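Local coordinates for pesticidal crystal protein Cry2Aa (Bacillus thuringiensis serovar kurstaki, PDB 1I5P) that lyses midgut epithelial cells of dipteran and lepidopteran larvae as an insecticidal crystal toxin, after binding to those cells, at residues T229-L234 with Q291-L296; E98-Q103 with M241-T246. All coordinates share one frame; numbering follows the deposited sequence.

Contact 1: T229-L234 with Q291-L296; sequences TAFRGL and QNWPFL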
ATOM      1  N   THR A 229      10.946  -4.158  14.936  1.00 15.69           N
ATOM      2  CA  THR A 229      11.354  -4.960  16.084  1.00 16.79           C
ATOM      3  C   THR A 229      10.385  -6.130  16.280  1.00 16.06           C
ATOM      4  O   THR A 229      10.798  -7.270  16.509  1.00 16.33           O
ATOM      5  CB  THR A 229      11.385  -4.109  17.375  1.00 15.96           C
ATOM      6  OG1 THR A 229      12.405  -3.110  17.261  1.00 16.79           O
ATOM      7  CG2 THR A 229      11.667  -4.983  18.591  1.00 16.13           C
ATOM      8  N   ALA A 230       9.093  -5.842  16.178  1.00 16.18           N
ATOM      9  CA  ALA A 230       8.068  -6.866  16.354  1.00 15.18           C
ATOM     10  C   ALA A 230       8.079  -7.876  15.217  1.00 15.55           C
ATOM     11  O   ALA A 230       7.928  -9.080  15.440  1.00 12.01           O
ATOM     12  CB  ALA A 230       6.695  -6.215  16.447  1.00 17.17           C
ATOM     13  N   PHE A 231       8.248  -7.379  13.994  1.00 14.26           N
ATOM     14  CA  PHE A 231       8.267  -8.243  12.825  1.00 14.83           C
ATOM     15  C   PHE A 231       9.423  -9.242  12.905  1.00 15.62           C
ATOM     16  O   PHE A 231       9.286 -10.386  12.467  1.00 14.58           O
ATOM     17  CB  PHE A 231       8.386  -7.404  11.547  1.00 14.83           C
ATOM     18  CG  PHE A 231       8.008  -8.148  10.297  1.00 14.93           C
ATOM     19  CD1 PHE A 231       6.675  -8.248   9.907  1.00 14.88           C
ATOM     20  CD2 PHE A 231       8.980  -8.781   9.530  1.00 12.18           C
ATOM     21  CE1 PHE A 231       6.314  -8.971   8.764  1.00 16.53           C
ATOM     22  CE2 PHE A 231       8.635  -9.505   8.395  1.00 13.86           C
ATOM     23  CZ  PHE A 231       7.297  -9.603   8.008  1.00 14.29           C
ATOM     24  N   ARG A 232      10.558  -8.821  13.462  1.00 16.20           N
ATOM     25  CA  ARG A 232      11.709  -9.715  13.578  1.00 18.28           C
ATOM     26  C   ARG A 232      11.452 -10.874  14.542  1.00 17.13           C
ATOM     27  O   ARG A 232      12.135 -11.894  14.481  1.00 16.84           O
ATOM     28  CB  ARG A 232      12.951  -8.955  14.045  1.00 21.06           C
ATOM     29  CG  ARG A 232      13.593  -8.031  13.023  1.00 25.54           C
ATOM     30  CD  ARG A 232      14.943  -7.532  13.546  1.00 29.67           C
ATOM     31  NE  ARG A 232      16.013  -8.529  13.435  1.00 32.90           N
ATOM     32  CZ  ARG A 232      17.155  -8.475  14.119  1.00 34.38           C
ATOM     33  NH1 ARG A 232      17.372  -7.480  14.972  1.00 33.54           N
ATOM     34  NH2 ARG A 232      18.091  -9.402  13.940  1.00 32.31           N
ATOM     35  N   GLY A 233      10.475 -10.710  15.429  1.00 16.21           N
ATOM     36  CA  GLY A 233      10.155 -11.759  16.380  1.00 17.53           C
ATOM     37  C   GLY A 233       9.075 -12.704  15.882  1.00 18.97           C
ATOM     38  O   GLY A 233       8.642 -13.610  16.600  1.00 20.17           O
ATOM     39  N   LEU A 234       8.632 -12.504  14.646  1.00 19.15           N
ATOM     40  CA  LEU A 234       7.587 -13.355  14.084  1.00 17.67           C
ATOM     41  C   LEU A 234       8.059 -14.735  13.632  1.00 17.10           C
ATOM     42  O   LEU A 234       9.175 -14.915  13.139  1.00 13.55           O
ATOM     43  CB  LEU A 234       6.914 -12.673  12.891  1.00 19.95           C
ATOM     44  CG  LEU A 234       5.844 -11.598  13.110  1.00 20.67           C
ATOM     45  CD1 LEU A 234       5.412 -11.049  11.761  1.00 20.48           C
ATOM     46  CD2 LEU A 234       4.655 -12.185  13.845  1.00 20.59           C
ATOM     47  N   GLN A 291      13.348 -13.428   8.304  1.00 17.30           N
ATOM     48  CA  GLN A 291      14.424 -13.664   7.345  1.00 18.90           C
ATOM     49  C   GLN A 291      13.888 -14.201   6.016  1.00 17.48           C
ATOM     50  O   GLN A 291      14.531 -14.060   4.976  1.00 17.52           O
ATOM     51  CB  GLN A 291      15.453 -14.639   7.928  1.00 20.39           C
ATOM     52  CG  GLN A 291      16.353 -14.022   9.001  1.00 28.65           C
ATOM     53  CD  GLN A 291      17.392 -14.998   9.544  1.00 32.19           C
ATOM     54  OE1 GLN A 291      18.316 -14.604  10.259  1.00 35.10           O
ATOM     55  NE2 GLN A 291      17.240 -16.279   9.213  1.00 32.17           N
ATOM     56  N   ASN A 292      12.704 -14.803   6.064  1.00 15.68           N
ATOM     57  CA  ASN A 292      12.060 -15.361   4.878  1.00 15.92           C
ATOM     58  C   ASN A 292      11.236 -14.324   4.123  1.00 15.17           C
ATOM     59  O   ASN A 292      10.881 -14.530   2.964  1.00 14.93           O
ATOM     60  CB  ASN A 292      11.099 -16.488   5.265  1.00 14.96           C
ATOM     61  CG  ASN A 292      11.753 -17.562   6.099  1.00 16.89           C
ATOM     62  OD1 ASN A 292      11.098 -18.187   6.931  1.00 16.21           O
ATOM     63  ND2 ASN A 292      13.040 -17.796   5.875  1.00 13.77           N
ATOM     64  N   TRP A 293      10.920 -13.221   4.791  1.00 14.90           N
ATOM     65  CA  TRP A 293      10.078 -12.191   4.197  1.00 16.94           C
ATOM     66  C   TRP A 293      10.600 -11.607   2.886  1.00 16.18           C
ATOM     67  O   TRP A 293       9.848 -11.506   1.916  1.00 16.91           O
ATOM     68  CB  TRP A 293       9.814 -11.068   5.213  1.00 15.78           C
ATOM     69  CG  TRP A 293       8.852 -10.018   4.722  1.00 13.18           C
ATOM     70  CD1 TRP A 293       9.033  -8.664   4.758  1.00 14.69           C
ATOM     71  CD2 TRP A 293       7.592 -10.237   4.072  1.00 11.94           C
ATOM     72  NE1 TRP A 293       7.968  -8.026   4.161  1.00 11.44           N
ATOM     73  CE2 TRP A 293       7.071  -8.966   3.732  1.00 12.85           C
ATOM     74  CE3 TRP A 293       6.855 -11.380   3.741  1.00 13.46           C
ATOM     75  CZ2 TRP A 293       5.842  -8.807   3.073  1.00 12.20           C
ATOM     76  CZ3 TRP A 293       5.628 -11.223   3.084  1.00 12.56           C
ATOM     77  CH2 TRP A 293       5.140  -9.943   2.758  1.00 13.26           C
ATOM     78  N   PRO A 294      11.889 -11.223   2.834  1.00 17.64           N
ATOM     79  CA  PRO A 294      12.443 -10.656   1.602  1.00 15.96           C
ATOM     80  C   PRO A 294      12.143 -11.519   0.396  1.00 16.45           C
ATOM     81  O   PRO A 294      11.740 -11.013  -0.651  1.00 15.59           O
ATOM     82  CB  PRO A 294      13.933 -10.557   1.915  1.00 17.92           C
ATOM     83  CG  PRO A 294      13.911 -10.211   3.380  1.00 16.44           C
ATOM     84  CD  PRO A 294      12.910 -11.230   3.897  1.00 17.73           C
ATOM     85  N   PHE A 295      12.326 -12.828   0.543  1.00 14.86           N
ATOM     86  CA  PHE A 295      12.044 -13.733  -0.560  1.00 14.89           C
ATOM     87  C   PHE A 295      10.575 -13.680  -0.939  1.00 13.53           C
ATOM     88  O   PHE A 295      10.236 -13.555  -2.118  1.00 13.05           O
ATOM     89  CB  PHE A 295      12.380 -15.187  -0.210  1.00 13.67           C
ATOM     90  CG  PHE A 295      11.734 -16.182  -1.139  1.00 14.62           C
ATOM     91  CD1 PHE A 295      12.288 -16.457  -2.390  1.00 13.79           C
ATOM     92  CD2 PHE A 295      10.521 -16.775  -0.803  1.00 13.45           C
ATOM     93  CE1 PHE A 295      11.644 -17.297  -3.293  1.00 14.21           C
ATOM     94  CE2 PHE A 295       9.862 -17.624  -1.705  1.00 15.23           C
ATOM     95  CZ  PHE A 295      10.429 -17.883  -2.952  1.00 15.55           C
ATOM     96  N   LEU A 296       9.709 -13.789   0.064  1.00 12.43           N
ATOM     97  CA  LEU A 296       8.268 -13.791  -0.169  1.00 12.51           C
ATOM     98  C   LEU A 296       7.739 -12.568  -0.912  1.00 13.25           C
ATOM     99  O   LEU A 296       7.029 -12.704  -1.904  1.00 15.70           O
ATOM    100  CB  LEU A 296       7.526 -13.971   1.160  1.00  9.95           C
ATOM    101  CG  LEU A 296       7.724 -15.345   1.809  1.00 11.79           C
ATOM    102  CD1 LEU A 296       7.105 -15.378   3.211  1.00 10.00           C
ATOM    103  CD2 LEU A 296       7.104 -16.413   0.911  1.00  8.47           C
TER
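F231 points the edge of its ring at the indole of W293, and this one aromatic pair makes the contact. The stack is T-shaped (edge-to-face). The phenyl centroid lies 4.9 Å from that of the five-membered ring, with the planes at 60°. F231 CZ comes down over one indole face, 3.7 Å from W293 CG and displaced toward the rim. F231 CE2 is also 3.7 Å from W293 CB, which lies in the plane of the phenyl ring. With CG anti to the backbone N (chi1 -163°), F231 carries its ring away from helix 202-232 to the indole. The two side chains meet at about a right angle. Both residues are buried. The solvent side is different: R232 and Q291 are exposed, and neither touches the opposite segment. The indole nitrogen turns to another partner, as W293 NE1 hydrogen-bonds E514 OE2. The pair joins helix 202-232 of the N-terminal helical domain to helix 293-300 of the middle domain. Y297 adds a second edge-to-face partner to W293, while helix 238-259 also packs on the indole.

Contact 2: E98-Q103 with M241-T246; sequences EQFLNQ and MLEFRT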
ATOM      1  N   GLU A  98      -6.001  -4.991  20.505  1.00 14.62           N
ATOM      2  CA  GLU A  98      -5.736  -5.909  21.608  1.00 16.12           C
ATOM      3  C   GLU A  98      -6.187  -7.304  21.208  1.00 15.54           C
ATOM      4  O   GLU A  98      -5.495  -8.288  21.460  1.00 15.48           O
ATOM      5  CB  GLU A  98      -6.490  -5.481  22.875  1.00 16.34           C
ATOM      6  CG  GLU A  98      -5.831  -4.351  23.646  1.00 17.90           C
ATOM      7  CD  GLU A  98      -6.507  -4.053  24.980  1.00 20.39           C
ATOM      8  OE1 GLU A  98      -5.861  -3.418  25.837  1.00 22.14           O
ATOM      9  OE2 GLU A  98      -7.681  -4.440  25.179  1.00 23.67           O
ATOM     10  N   GLN A  99      -7.354  -7.384  20.581  1.00 15.30           N
ATOM     11  CA  GLN A  99      -7.876  -8.670  20.161  1.00 16.59           C
ATOM     12  C   GLN A  99      -7.024  -9.277  19.050  1.00 16.88           C
ATOM     13  O   GLN A  99      -6.755 -10.478  19.053  1.00 17.43           O
ATOM     14  CB  GLN A  99      -9.330  -8.529  19.698  1.00 18.37           C
ATOM     15  CG  GLN A  99     -10.025  -9.860  19.407  1.00 19.55           C
ATOM     16  CD  GLN A  99     -11.539  -9.740  19.440  1.00 20.89           C
ATOM     17  OE1 GLN A  99     -12.078  -8.670  19.719  1.00 24.17           O
ATOM     18  NE2 GLN A  99     -12.231 -10.840  19.158  1.00 16.65           N
ATOM     19  N   PHE A 100      -6.593  -8.443  18.107  1.00 16.36           N
ATOM     20  CA  PHE A 100      -5.775  -8.909  16.992  1.00 15.68           C
ATOM     21  C   PHE A 100      -4.415  -9.440  17.440  1.00 13.63           C
ATOM     22  O   PHE A 100      -3.991 -10.507  17.008  1.00 13.44           O
ATOM     23  CB  PHE A 100      -5.550  -7.784  15.973  1.00 14.62           C
ATOM     24  CG  PHE A 100      -4.735  -8.208  14.774  1.00 14.55           C
ATOM     25  CD1 PHE A 100      -5.286  -9.039  13.803  1.00 13.25           C
ATOM     26  CD2 PHE A 100      -3.411  -7.801  14.631  1.00 12.06           C
ATOM     27  CE1 PHE A 100      -4.535  -9.458  12.706  1.00 14.74           C
ATOM     28  CE2 PHE A 100      -2.647  -8.215  13.536  1.00 13.81           C
ATOM     29  CZ  PHE A 100      -3.213  -9.048  12.571  1.00 13.74           C
ATOM     30  N   LEU A 101      -3.736  -8.694  18.304  1.00 13.15           N
ATOM     31  CA  LEU A 101      -2.415  -9.101  18.770  1.00 16.33           C
ATOM     32  C   LEU A 101      -2.440 -10.054  19.960  1.00 17.90           C
ATOM     33  O   LEU A 101      -1.429 -10.677  20.286  1.00 15.60           O
ATOM     34  CB  LEU A 101      -1.597  -7.862  19.144  1.00 13.16           C
ATOM     35  CG  LEU A 101      -1.348  -6.852  18.024  1.00 14.44           C
ATOM     36  CD1 LEU A 101      -0.614  -5.642  18.596  1.00 11.74           C
ATOM     37  CD2 LEU A 101      -0.533  -7.499  16.910  1.00 12.53           C
ATOM     38  N   ASN A 102      -3.603 -10.168  20.590  1.00 20.34           N
ATOM     39  CA  ASN A 102      -3.771 -10.997  21.773  1.00 23.71           C
ATOM     40  C   ASN A 102      -2.900 -10.409  22.877  1.00 23.31           C
ATOM     41  O   ASN A 102      -2.281 -11.132  23.654  1.00 24.46           O
ATOM     42  CB  ASN A 102      -3.383 -12.457  21.503  1.00 26.08           C
ATOM     43  CG  ASN A 102      -3.757 -13.381  22.656  1.00 32.01           C
ATOM     44  OD1 ASN A 102      -4.645 -13.070  23.449  1.00 35.36           O
ATOM     45  ND2 ASN A 102      -3.092 -14.533  22.740  1.00 29.94           N
ATOM     46  N   GLN A 103      -2.843  -9.081  22.919  1.00 22.82           N
ATOM     47  CA  GLN A 103      -2.081  -8.360  23.934  1.00 25.97           C
ATOM     48  C   GLN A 103      -3.029  -7.376  24.603  1.00 25.96           C
ATOM     49  O   GLN A 103      -3.919  -6.823  23.965  1.00 26.39           O
ATOM     50  CB  GLN A 103      -0.910  -7.577  23.320  1.00 28.53           C
ATOM     51  CG  GLN A 103       0.124  -8.406  22.563  1.00 29.80           C
ATOM     52  CD  GLN A 103       1.339  -7.586  22.131  1.00 31.87           C
ATOM     53  OE1 GLN A 103       2.062  -7.967  21.207  1.00 31.01           O
ATOM     54  NE2 GLN A 103       1.574  -6.463  22.810  1.00 29.68           N
ATOM     55  N   MET A 241       1.364 -14.018   8.942  1.00 11.37           N
ATOM     56  CA  MET A 241       2.426 -13.050   8.713  1.00 12.10           C
ATOM     57  C   MET A 241       1.890 -11.902   7.862  1.00 11.23           C
ATOM     58  O   MET A 241       2.115 -10.733   8.169  1.00 11.78           O
ATOM     59  CB  MET A 241       3.614 -13.708   8.006  1.00 11.34           C
ATOM     60  CG  MET A 241       4.693 -12.721   7.595  1.00 12.24           C
ATOM     61  SD  MET A 241       6.150 -13.529   6.959  1.00 16.72           S
ATOM     62  CE  MET A 241       7.037 -13.813   8.474  1.00 15.36           C
ATOM     63  N   LEU A 242       1.177 -12.239   6.793  1.00 11.11           N
ATOM     64  CA  LEU A 242       0.619 -11.218   5.910  1.00 12.57           C
ATOM     65  C   LEU A 242      -0.425 -10.345   6.609  1.00 13.86           C
ATOM     66  O   LEU A 242      -0.463  -9.128   6.403  1.00 15.88           O
ATOM     67  CB  LEU A 242       0.011 -11.874   4.663  1.00  8.35           C
ATOM     68  CG  LEU A 242       1.002 -12.675   3.819  1.00  9.06           C
ATOM     69  CD1 LEU A 242       0.330 -13.152   2.527  1.00  9.90           C
ATOM     70  CD2 LEU A 242       2.217 -11.803   3.501  1.00  9.51           C
ATOM     71  N   GLU A 243      -1.273 -10.955   7.432  1.00 12.15           N
ATOM     72  CA  GLU A 243      -2.300 -10.191   8.138  1.00 12.36           C
ATOM     73  C   GLU A 243      -1.684  -9.256   9.170  1.00 13.40           C
ATOM     74  O   GLU A 243      -2.193  -8.160   9.410  1.00 14.23           O
ATOM     75  CB  GLU A 243      -3.291 -11.123   8.835  1.00 11.95           C
ATOM     76  CG  GLU A 243      -4.101 -11.998   7.902  1.00 14.17           C
ATOM     77  CD  GLU A 243      -5.542 -12.143   8.352  1.00 15.27           C
ATOM     78  OE1 GLU A 243      -5.776 -12.288   9.570  1.00 17.05           O
ATOM     79  OE2 GLU A 243      -6.441 -12.115   7.490  1.00 13.13           O
ATOM     80  N   PHE A 244      -0.597  -9.694   9.793  1.00 12.54           N
ATOM     81  CA  PHE A 244       0.068  -8.854  10.769  1.00 10.86           C
ATOM     82  C   PHE A 244       0.521  -7.593  10.044  1.00 10.32           C
ATOM     83  O   PHE A 244       0.371  -6.485  10.551  1.00  8.80           O
ATOM     84  CB  PHE A 244       1.288  -9.567  11.359  1.00 13.50           C
ATOM     85  CG  PHE A 244       2.071  -8.725  12.334  1.00 13.08           C
ATOM     86  CD1 PHE A 244       1.601  -8.509  13.625  1.00 15.92           C
ATOM     87  CD2 PHE A 244       3.269  -8.129  11.952  1.00 15.01           C
ATOM     88  CE1 PHE A 244       2.312  -7.719  14.524  1.00 16.75           C
ATOM     89  CE2 PHE A 244       3.992  -7.333  12.844  1.00 15.73           C
ATOM     90  CZ  PHE A 244       3.510  -7.126  14.133  1.00 17.55           C
ATOM     91  N   ARG A 245       1.079  -7.774   8.848  1.00  9.46           N
ATOM     92  CA  ARG A 245       1.560  -6.650   8.047  1.00 11.37           C
ATOM     93  C   ARG A 245       0.402  -5.772   7.593  1.00 11.15           C
ATOM     94  O   ARG A 245       0.457  -4.548   7.702  1.00 11.70           O
ATOM     95  CB  ARG A 245       2.327  -7.149   6.816  1.00 12.25           C
ATOM     96  CG  ARG A 245       2.711  -6.039   5.837  1.00 10.91           C
ATOM     97  CD  ARG A 245       3.513  -6.582   4.666  1.00 13.56           C
ATOM     98  NE  ARG A 245       3.817  -5.540   3.689  1.00 14.22           N
ATOM     99  CZ  ARG A 245       2.912  -4.951   2.912  1.00 16.76           C
ATOM    100  NH1 ARG A 245       1.633  -5.298   2.984  1.00 14.44           N
ATOM    101  NH2 ARG A 245       3.287  -4.003   2.065  1.00 15.63           N
ATOM    102  N   THR A 246      -0.644  -6.410   7.079  1.00 10.70           N
ATOM    103  CA  THR A 246      -1.814  -5.687   6.610  1.00 10.51           C
ATOM    104  C   THR A 246      -2.401  -4.837   7.720  1.00 10.80           C
ATOM    105  O   THR A 246      -2.677  -3.650   7.524  1.00 10.20           O
ATOM    106  CB  THR A 246      -2.891  -6.654   6.096  1.00 10.25           C
ATOM    107  OG1 THR A 246      -2.448  -7.231   4.861  1.00  9.12           O
ATOM    108  CG2 THR A 246      -4.211  -5.933   5.881  1.00  5.54           C
TER
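F100 reaches from helix 88-101 to the backbone of helix 238-259 at E243 and F244. Both helices belong to the alpha-helical bundle of the delta-endotoxin N-terminal domain, the part regarded as pore-forming in this family. The contact is partly buried and made largely by carbon atoms, with one backbone carbonyl oxygen among them.

The F100 side chain can be followed outward. Its CB points toward the other helix. CG is anti to the backbone N (chi1 -179°), which carries the ring toward helix 238-259. The near end of the ring makes no contact with 241-246; the touching begins at the far end. F100 CE1 is 4.3 Å from E243 O. On the other side of the ring, F100 CE2 lies 3.9 Å from F244 CA and 4.3 Å from F244 CD1. F100 CZ, at the tip, goes deepest: it is 3.4 Å from E243 O and 3.7 Å from F244 CA. F244 CA and F244 N lie at the edge of the phenyl ring, near its plane. The carbonyl oxygen of E243 approaches obliquely. F100 also stacks with Y247, one helical turn beyond E243.

E243 lends its aliphatic part to this packing, with E243 CB 4.3 Å from F100 CZ. Its carboxylate is engaged by another residue: E243 OE2 hydrogen-bonds H46 NE2.

F244 is buried; its ring also meets Y227 of helix 202-232, and L171 of helix 170-193 touches both F244 and L101. Just past L101 helix 88-101 ends. N102 has positive phi, and Q103 N bonds back to E98 O. L101, in the last turn of that helix, packs on F244. The methyl L101 CD2 sits at the edge of the F244 ring, near the ring plane, 3.7 Å from F244 CE1.

Overall arrangement
Contact 1 is buried, whereas contact 2 is only partly so, with F244 as its buried residue. Their centres are about 14 Å apart, and they touch directly. Helix 238-259 connects them: M241, L242 and R245 pack on W293 of contact 1, and F244 packs on L234. Contact 2 stays inside the helical bundle; contact 1 runs from the bundle to the middle domain. The chemistry differs accordingly. In 229-234 with 291-296 one ring edge meets one ring face. In 98-103 with 241-246 a ring meets helix backbone and a leucine methyl meets a ring edge. In each, one touching residue has a polar partner outside: W293 NE1 in contact 1, E243 OE2 in contact 2.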